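Local coordinates for protein actinorhodin polyketide putative beta-ketoacyl synthase 2 (Streptomyces coelicolor A3, PDB 1TQY) that probably serves, as the chain length factor partner of a ketosynthase, in building the polyketide chain of the antibiotic actinorhodin, at residues L24-Y29 and D349-L354; L354-L357 and I362-T365; A315-I320 and Y375-V380. One frame throughout, in Å; residues are numbered along the deposited sequence.

Interaction 1 of 3, residues L24-Y29 and D349-L354; sequences LGLAPY and DVVTAL
Two side-chain torsions bring Tyr29 and Thr352 together. The tyrosine carries CG anti to its backbone N (chi1 171°), which extends the ring from helix 26-34 toward helix 345-359, and the threonine turns OG1 to lie beside its own N and opposite its carbonyl carbon (chi1 -50°). The phenol oxygen Tyr29 OH then stands 2.6 Å from Thr352 OG1, a short hydrogen bond between two hydroxyls. Thr352 OG1 lies close to the plane of the ring, at its edge, also 3.3 Å from Tyr29 CE2, and the two side chains cross at about a right angle. One turn earlier on the first helix, Leu26 adds an apolar touch: its branch tip CD2 lies 4.2 Å from Val351 CG1, whose CB points at the tyrosine helix. Gly25 is the N-cap residue of that helix, and its carbonyl O receives the amide of Tyr29 at 3.1 Å (N to O). Around the pair, Leu26 and Tyr29 rest on strand 11-20 and Val351 on strand 238-246, while Val350 packs on both Leu242 of strand 238-246 and Leu408 of strand 402-410. Both helices thus pack on strands, consistent with the central helical layer of the thiolase fold. Thr352 OG1 is also hydrogen-bonded to the backbone O of Leu348, an atom that can only accept. The threonine oxygen is therefore gripped by two partners, and this short run of hydroxyls and a carbonyl holds the tip of a buried tyrosine.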
loop_
_atom_site.group_PDB
_atom_site.type_symbol
_atom_site.label_atom_id
_atom_site.label_comp_id
_atom_site.label_asym_id
_atom_site.label_seq_id
_atom_site.Cartn_x
_atom_site.Cartn_y
_atom_site.Cartn_z
ATOM N N LEU B 24 3.421 10.492 24.560
ATOM C CA LEU B 24 2.813 11.281 23.494
ATOM C C LEU B 24 3.776 12.402 23.159
ATOM O O LEU B 24 3.744 13.463 23.779
ATOM C CB LEU B 24 1.484 11.896 23.942
ATOM C CG LEU B 24 0.241 11.636 23.077
ATOM C CD1 LEU B 24 -0.854 12.586 23.515
ATOM C CD2 LEU B 24 0.538 11.810 21.620
ATOM N N GLY B 25 4.632 12.165 22.176
ATOM C CA GLY B 25 5.606 13.171 21.806
ATOM C C GLY B 25 6.992 12.625 22.069
ATOM O O GLY B 25 7.187 11.818 22.973
ATOM N N LEU B 26 7.950 13.062 21.265
ATOM C CA LEU B 26 9.331 12.616 21.372
ATOM C C LEU B 26 9.920 12.669 22.779
ATOM O O LEU B 26 10.414 11.665 23.279
ATOM C CB LEU B 26 10.213 13.449 20.446
ATOM C CG LEU B 26 11.345 12.797 19.644
ATOM C CD1 LEU B 26 12.374 13.890 19.364
ATOM C CD2 LEU B 26 11.995 11.645 20.396
ATOM N N ALA B 27 9.874 13.835 23.420
ATOM C CA ALA B 27 10.466 13.967 24.749
ATOM C C ALA B 27 9.964 12.927 25.744
ATOM O O ALA B 27 10.760 12.197 26.341
ATOM C CB ALA B 27 10.240 15.372 25.296
ATOM N N PRO B 28 8.636 12.841 25.942
ATOM C CA PRO B 28 8.088 11.863 26.885
ATOM C C PRO B 28 8.498 10.441 26.507
ATOM O O PRO B 28 8.838 9.627 27.363
ATOM C CB PRO B 28 6.580 12.071 26.765
ATOM C CG PRO B 28 6.456 13.483 26.304
ATOM C CD PRO B 28 7.559 13.613 25.303
ATOM N N TYR B 29 8.461 10.151 25.215
ATOM C CA TYR B 29 8.825 8.831 24.734
ATOM C C TYR B 29 10.283 8.490 25.048
ATOM O O TYR B 29 10.564 7.481 25.689
ATOM C CB TYR B 29 8.591 8.749 23.228
ATOM C CG TYR B 29 9.149 7.494 22.608
ATOM C CD1 TYR B 29 8.555 6.257 22.835
ATOM C CD2 TYR B 29 10.291 7.541 21.817
ATOM C CE1 TYR B 29 9.082 5.096 22.287
ATOM C CE2 TYR B 29 10.824 6.384 21.267
ATOM C CZ TYR B 29 10.211 5.170 21.507
ATOM O OH TYR B 29 10.739 4.040 20.944
ATOM N N ASP B 349 11.216 2.690 15.566
ATOM C CA ASP B 349 12.537 2.110 15.795
ATOM C C ASP B 349 13.586 3.054 15.199
ATOM O O ASP B 349 14.625 3.314 15.811
ATOM C CB ASP B 349 12.624 0.726 15.138
ATOM C CG ASP B 349 12.174 -0.402 16.072
ATOM O OD1 ASP B 349 11.516 -0.129 17.108
ATOM O OD2 ASP B 349 12.472 -1.578 15.760
ATOM N N VAL B 350 13.300 3.569 14.005
ATOM C CA VAL B 350 14.198 4.503 13.341
ATOM C C VAL B 350 14.399 5.755 14.199
ATOM O O VAL B 350 15.522 6.232 14.366
ATOM C CB VAL B 350 13.649 4.910 11.957
ATOM C CG1 VAL B 350 14.441 6.098 11.404
ATOM C CG2 VAL B 350 13.759 3.714 10.995
ATOM N N VAL B 351 13.307 6.288 14.738
ATOM C CA VAL B 351 13.384 7.469 15.587
ATOM C C VAL B 351 14.221 7.162 16.821
ATOM O O VAL B 351 15.073 7.952 17.229
ATOM C CB VAL B 351 11.981 7.927 16.053
ATOM C CG1 VAL B 351 12.111 9.019 17.116
ATOM C CG2 VAL B 351 11.185 8.449 14.876
ATOM N N THR B 352 13.977 6.001 17.418
ATOM C CA THR B 352 14.702 5.601 18.615
ATOM C C THR B 352 16.196 5.455 18.320
ATOM O O THR B 352 17.033 5.866 19.129
ATOM C CB THR B 352 14.112 4.297 19.169
ATOM O OG1 THR B 352 12.687 4.441 19.273
ATOM C CG2 THR B 352 14.667 3.999 20.547
ATOM N N ALA B 353 16.526 4.907 17.152
ATOM C CA ALA B 353 17.924 4.731 16.747
ATOM C C ALA B 353 18.616 6.079 16.525
ATOM O O ALA B 353 19.726 6.307 17.021
ATOM C CB ALA B 353 17.992 3.893 15.478
ATOM N N LEU B 354 17.957 6.979 15.795
ATOM C CA LEU B 354 18.531 8.304 15.523
ATOM C C LEU B 354 18.836 9.051 16.823
ATOM O O LEU B 354 19.846 9.749 16.937
ATOM C CB LEU B 354 17.573 9.134 14.651
ATOM C CG LEU B 354 17.483 8.652 13.194
ATOM C CD1 LEU B 354 16.271 9.244 12.482
ATOM C CD2 LEU B 354 18.770 9.023 12.489
#

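Interaction 2 of 3, residues L354-L357 and I362-T365; sequences LMSL and IAPT
Ser356 reaches from helix 345-359 to the backbone of Ala363, where the chain returns past the end of the helix. The four residues between the segments bring it round closely enough that Ser356 CA and Ile362 CA are 5.1 Å apart. The tight part of this small contact, which buries 88 Å² in all, centres on one oxygen. Ser356 OG lies 3.4 Å from Ala363 N, a long and weak hydrogen bond, yet a fairly straight one, with 162° at the hydrogen. The same oxygen lies 3.9 Å from Ala363 CB and 4.1 Å from Ile362 CA, so it fits against the backbone of the returning chain and the single methyl group. Its chi1 of -65° sets OG opposite the carbonyl carbon, a position from which it can also bond to Thr352 O one turn back in the helix, its stronger partner. A helix serine bonded to the carbonyl four residues earlier is common; here it also joins the C-terminal part of helix 345-359 to the loop just after it. The loose part is the Ile362 side chain, whose CB points away from the helix and stays 5.3 Å from Ser356 OG. That side does not open to solvent: Ile362 is buried, packing on Val301 of strand 301-303 and on Thr387. Trp30 and Phe303 close in around the serine, while the Ala363 carbonyl is hydrogen-bonded to Thr332 OG1 of strand 330-332. Since Thr352 O can only accept, the serine proton goes to that carbonyl, and OG remains the acceptor for Ala363 N. One buried hydroxyl thereby serves two backbone groups, strongly within its helix and weakly across to the loop.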
loop_
_atom_site.group_PDB
_atom_site.type_symbol
_atom_site.label_atom_id
_atom_site.label_comp_id
_atom_site.label_asym_id
_atom_site.label_seq_id
_atom_site.Cartn_x
_atom_site.Cartn_y
_atom_site.Cartn_z
ATOM N N LEU B 354 17.957 6.979 15.795
ATOM C CA LEU B 354 18.531 8.304 15.523
ATOM C C LEU B 354 18.836 9.051 16.823
ATOM O O LEU B 354 19.846 9.749 16.937
ATOM C CB LEU B 354 17.573 9.134 14.651
ATOM C CG LEU B 354 17.483 8.652 13.194
ATOM C CD1 LEU B 354 16.271 9.244 12.482
ATOM C CD2 LEU B 354 18.770 9.023 12.489
ATOM N N MET B 355 17.950 8.887 17.799
ATOM C CA MET B 355 18.095 9.524 19.096
ATOM C C MET B 355 19.281 8.946 19.848
ATOM O O MET B 355 19.959 9.643 20.609
ATOM C CB MET B 355 16.817 9.336 19.914
ATOM C CG MET B 355 15.688 10.271 19.507
ATOM S SD MET B 355 15.987 11.956 20.112
ATOM C CE MET B 355 17.006 12.587 18.845
ATOM N N SER B 356 19.516 7.659 19.640
ATOM C CA SER B 356 20.626 6.982 20.281
ATOM C C SER B 356 21.906 7.545 19.681
ATOM O O SER B 356 22.857 7.859 20.397
ATOM C CB SER B 356 20.521 5.474 20.036
ATOM O OG SER B 356 19.359 4.953 20.662
ATOM N N LEU B 357 21.920 7.694 18.363
ATOM C CA LEU B 357 23.087 8.242 17.687
ATOM C C LEU B 357 23.342 9.678 18.129
ATOM O O LEU B 357 24.482 10.066 18.388
ATOM C CB LEU B 357 22.894 8.212 16.174
ATOM C CG LEU B 357 22.660 6.837 15.563
ATOM C CD1 LEU B 357 22.457 7.002 14.078
ATOM C CD2 LEU B 357 23.828 5.921 15.862
ATOM N N ILE B 362 22.888 3.976 23.722
ATOM C CA ILE B 362 22.007 2.973 23.125
ATOM C C ILE B 362 20.786 2.725 24.006
ATOM O O ILE B 362 20.916 2.282 25.149
ATOM C CB ILE B 362 22.739 1.619 22.912
ATOM C CG1 ILE B 362 23.940 1.822 21.973
ATOM C CG2 ILE B 362 21.767 0.588 22.324
ATOM C CD1 ILE B 362 24.806 0.584 21.768
ATOM N N ALA B 363 19.603 3.013 23.467
ATOM C CA ALA B 363 18.341 2.805 24.181
ATOM C C ALA B 363 18.332 1.341 24.617
ATOM O O ALA B 363 18.590 0.456 23.816
ATOM C CB ALA B 363 17.176 3.088 23.249
ATOM N N PRO B 364 18.030 1.068 25.892
ATOM C CA PRO B 364 18.011 -0.305 26.407
ATOM C C PRO B 364 16.759 -1.125 26.109
ATOM O O PRO B 364 15.768 -0.610 25.589
ATOM C CB PRO B 364 18.196 -0.098 27.902
ATOM C CG PRO B 364 17.363 1.132 28.146
ATOM C CD PRO B 364 17.768 2.034 26.973
ATOM N N THR B 365 16.822 -2.415 26.434
ATOM C CA THR B 365 15.693 -3.318 26.235
ATOM C C THR B 365 15.112 -3.596 27.614
ATOM O O THR B 365 15.848 -3.923 28.545
ATOM C CB THR B 365 16.129 -4.657 25.611
ATOM O OG1 THR B 365 16.870 -4.405 24.412
ATOM C CG2 THR B 365 14.907 -5.509 25.282
#

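Interaction 3 of 3, residues A315-I320 and Y375-V380; sequences AEARAI and YGIDLV
Ala317 presses its single methyl group between Tyr375 and Ile377. The tyrosine shows how the contact fades along a side chain. Its CB is 3.6 Å from Ala317 CB, and CG is 4.1 Å from the same methyl. The ring then runs obliquely off, with Tyr375 CD1 at 4.3 Å and OH at 7.0 Å from Ala317 CB. Its chi1 of -59°, with CG opposite the carbonyl carbon, sends the ring back along helix 310-324 to Asp313 and Ala314. The backbone takes part too, since Tyr375 O lies 3.4 Å from Ala317 CB. Two residues on, beyond Gly376, Ile377 returns with its branch methyl: CG2 is 3.8 Å from Ala317 CB, and Ile377 CB points toward the helix. No hydrogen bond joins the two segments, and the fit is of methyl and methylene groups and one carbonyl oxygen around an alanine, small enough for the loop to approach the helix to 5.2 Å between Ala317 CA and Tyr375 CA. The loop leads into the weakly bonded strand 378-379, which lies parallel to strand 330-332 through backbone bonds from Asp378 and Val380 to Val331. Ile320, though its CB points toward the loop, packs on Leu395 of strand 391-398; Ala319 meets Leu281 of helix 281-292.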
loop_
_atom_site.group_PDB
_atom_site.type_symbol
_atom_site.label_atom_id
_atom_site.label_comp_id
_atom_site.label_asym_id
_atom_site.label_seq_id
_atom_site.Cartn_x
_atom_site.Cartn_y
_atom_site.Cartn_z
ATOM N N ALA B 315 15.493 -17.170 14.612
ATOM C CA ALA B 315 15.810 -16.886 13.212
ATOM C C ALA B 315 16.539 -15.548 13.109
ATOM O O ALA B 315 17.568 -15.442 12.447
ATOM C CB ALA B 315 14.531 -16.844 12.359
ATOM N N GLU B 316 16.001 -14.524 13.765
ATOM C CA GLU B 316 16.632 -13.210 13.720
ATOM C C GLU B 316 18.027 -13.159 14.334
ATOM O O GLU B 316 18.926 -12.523 13.781
ATOM C CB GLU B 316 15.757 -12.158 14.401
ATOM C CG GLU B 316 16.458 -10.806 14.486
ATOM C CD GLU B 316 15.525 -9.662 14.807
ATOM O OE1 GLU B 316 14.720 -9.794 15.754
ATOM O OE2 GLU B 316 15.609 -8.630 14.106
ATOM N N ALA B 317 18.200 -13.803 15.487
ATOM C CA ALA B 317 19.494 -13.820 16.165
ATOM C C ALA B 317 20.521 -14.504 15.274
ATOM O O ALA B 317 21.696 -14.145 15.258
ATOM C CB ALA B 317 19.375 -14.565 17.481
ATOM N N ARG B 318 20.052 -15.491 14.523
ATOM C CA ARG B 318 20.910 -16.242 13.628
ATOM C C ARG B 318 21.334 -15.369 12.437
ATOM O O ARG B 318 22.499 -15.385 12.039
ATOM C CB ARG B 318 20.169 -17.509 13.187
ATOM C CG ARG B 318 21.021 -18.607 12.596
ATOM C CD ARG B 318 20.357 -19.967 12.823
ATOM N NE ARG B 318 18.979 -20.013 12.345
ATOM C CZ ARG B 318 17.933 -20.407 13.072
ATOM N NH1 ARG B 318 18.094 -20.792 14.328
ATOM N NH2 ARG B 318 16.717 -20.419 12.540
ATOM N N ALA B 319 20.414 -14.578 11.883
ATOM C CA ALA B 319 20.777 -13.725 10.758
ATOM C C ALA B 319 21.752 -12.650 11.217
ATOM O O ALA B 319 22.744 -12.365 10.538
ATOM C CB ALA B 319 19.534 -13.084 10.131
ATOM N N ILE B 320 21.481 -12.044 12.367
ATOM C CA ILE B 320 22.379 -11.012 12.892
ATOM C C ILE B 320 23.771 -11.616 13.133
ATOM O O ILE B 320 24.787 -11.021 12.767
ATOM C CB ILE B 320 21.825 -10.407 14.209
ATOM C CG1 ILE B 320 20.482 -9.722 13.931
ATOM C CG2 ILE B 320 22.812 -9.388 14.780
ATOM C CD1 ILE B 320 19.776 -9.198 15.162
ATOM N N TYR B 375 20.987 -17.995 21.099
ATOM C CA TYR B 375 20.875 -16.799 20.252
ATOM C C TYR B 375 22.198 -16.106 19.954
ATOM O O TYR B 375 22.335 -15.399 18.946
ATOM C CB TYR B 375 19.894 -15.794 20.873
ATOM C CG TYR B 375 18.499 -16.351 21.079
ATOM C CD1 TYR B 375 18.078 -17.494 20.395
ATOM C CD2 TYR B 375 17.587 -15.716 21.920
ATOM C CE1 TYR B 375 16.787 -17.989 20.540
ATOM C CE2 TYR B 375 16.288 -16.206 22.066
ATOM C CZ TYR B 375 15.902 -17.345 21.367
ATOM O OH TYR B 375 14.616 -17.821 21.482
ATOM N N GLY B 376 23.167 -16.294 20.844
ATOM C CA GLY B 376 24.472 -15.687 20.658
ATOM C C GLY B 376 24.424 -14.202 20.342
ATOM O O GLY B 376 24.997 -13.763 19.354
ATOM N N ILE B 377 23.743 -13.414 21.168
ATOM C CA ILE B 377 23.674 -11.986 20.903
ATOM C C ILE B 377 24.072 -11.161 22.116
ATOM O O ILE B 377 23.948 -11.610 23.255
ATOM C CB ILE B 377 22.262 -11.547 20.472
ATOM C CG1 ILE B 377 21.258 -11.852 21.580
ATOM C CG2 ILE B 377 21.871 -12.257 19.182
ATOM C CD1 ILE B 377 19.860 -11.337 21.281
ATOM N N ASP B 378 24.572 -9.956 21.868
ATOM C CA ASP B 378 24.951 -9.053 22.945
ATOM C C ASP B 378 23.784 -8.075 23.121
ATOM O O ASP B 378 23.777 -7.011 22.510
ATOM C CB ASP B 378 26.237 -8.303 22.566
ATOM C CG ASP B 378 26.641 -7.260 23.606
ATOM O OD1 ASP B 378 26.162 -7.332 24.758
ATOM O OD2 ASP B 378 27.452 -6.374 23.275
ATOM N N LEU B 379 22.793 -8.444 23.934
ATOM C CA LEU B 379 21.620 -7.585 24.161
ATOM C C LEU B 379 21.852 -6.485 25.186
ATOM O O LEU B 379 22.439 -6.729 26.232
ATOM C CB LEU B 379 20.417 -8.402 24.642
ATOM C CG LEU B 379 19.234 -8.660 23.705
ATOM C CD1 LEU B 379 18.053 -9.143 24.550
ATOM C CD2 LEU B 379 18.849 -7.400 22.950
ATOM N N VAL B 380 21.380 -5.278 24.883
ATOM C CA VAL B 380 21.508 -4.160 25.809
ATOM C C VAL B 380 20.287 -4.180 26.727
ATOM O O VAL B 380 19.176 -3.862 26.305
ATOM C CB VAL B 380 21.552 -2.811 25.070
ATOM C CG1 VAL B 380 21.755 -1.691 26.077
ATOM C CG2 VAL B 380 22.700 -2.803 24.054
#

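From the N terminus, the segment 24-29 waits some 320 residues for its partner 349-354, so interaction 1 closes a very long loop. Helix 310-324 comes before that closure, and its own partner, 375-380, comes after it, so interactions 1 and 3 cross. Interaction 2 is a short closure of four intervening residues, nested inside the loop of interaction 3; it starts at Leu354, where interaction 1 ends. Interactions 1 and 2 touch through Thr352 CG2 and Ala363 CB, 3.8 Å apart. Interaction 2 meets interaction 3 at Thr365 N and Val380 O, 2.8 Å apart, a probable hydrogen bond. Together they link helices 26-34 and 345-359 to the loop before strand 378-379 and to helix 310-324.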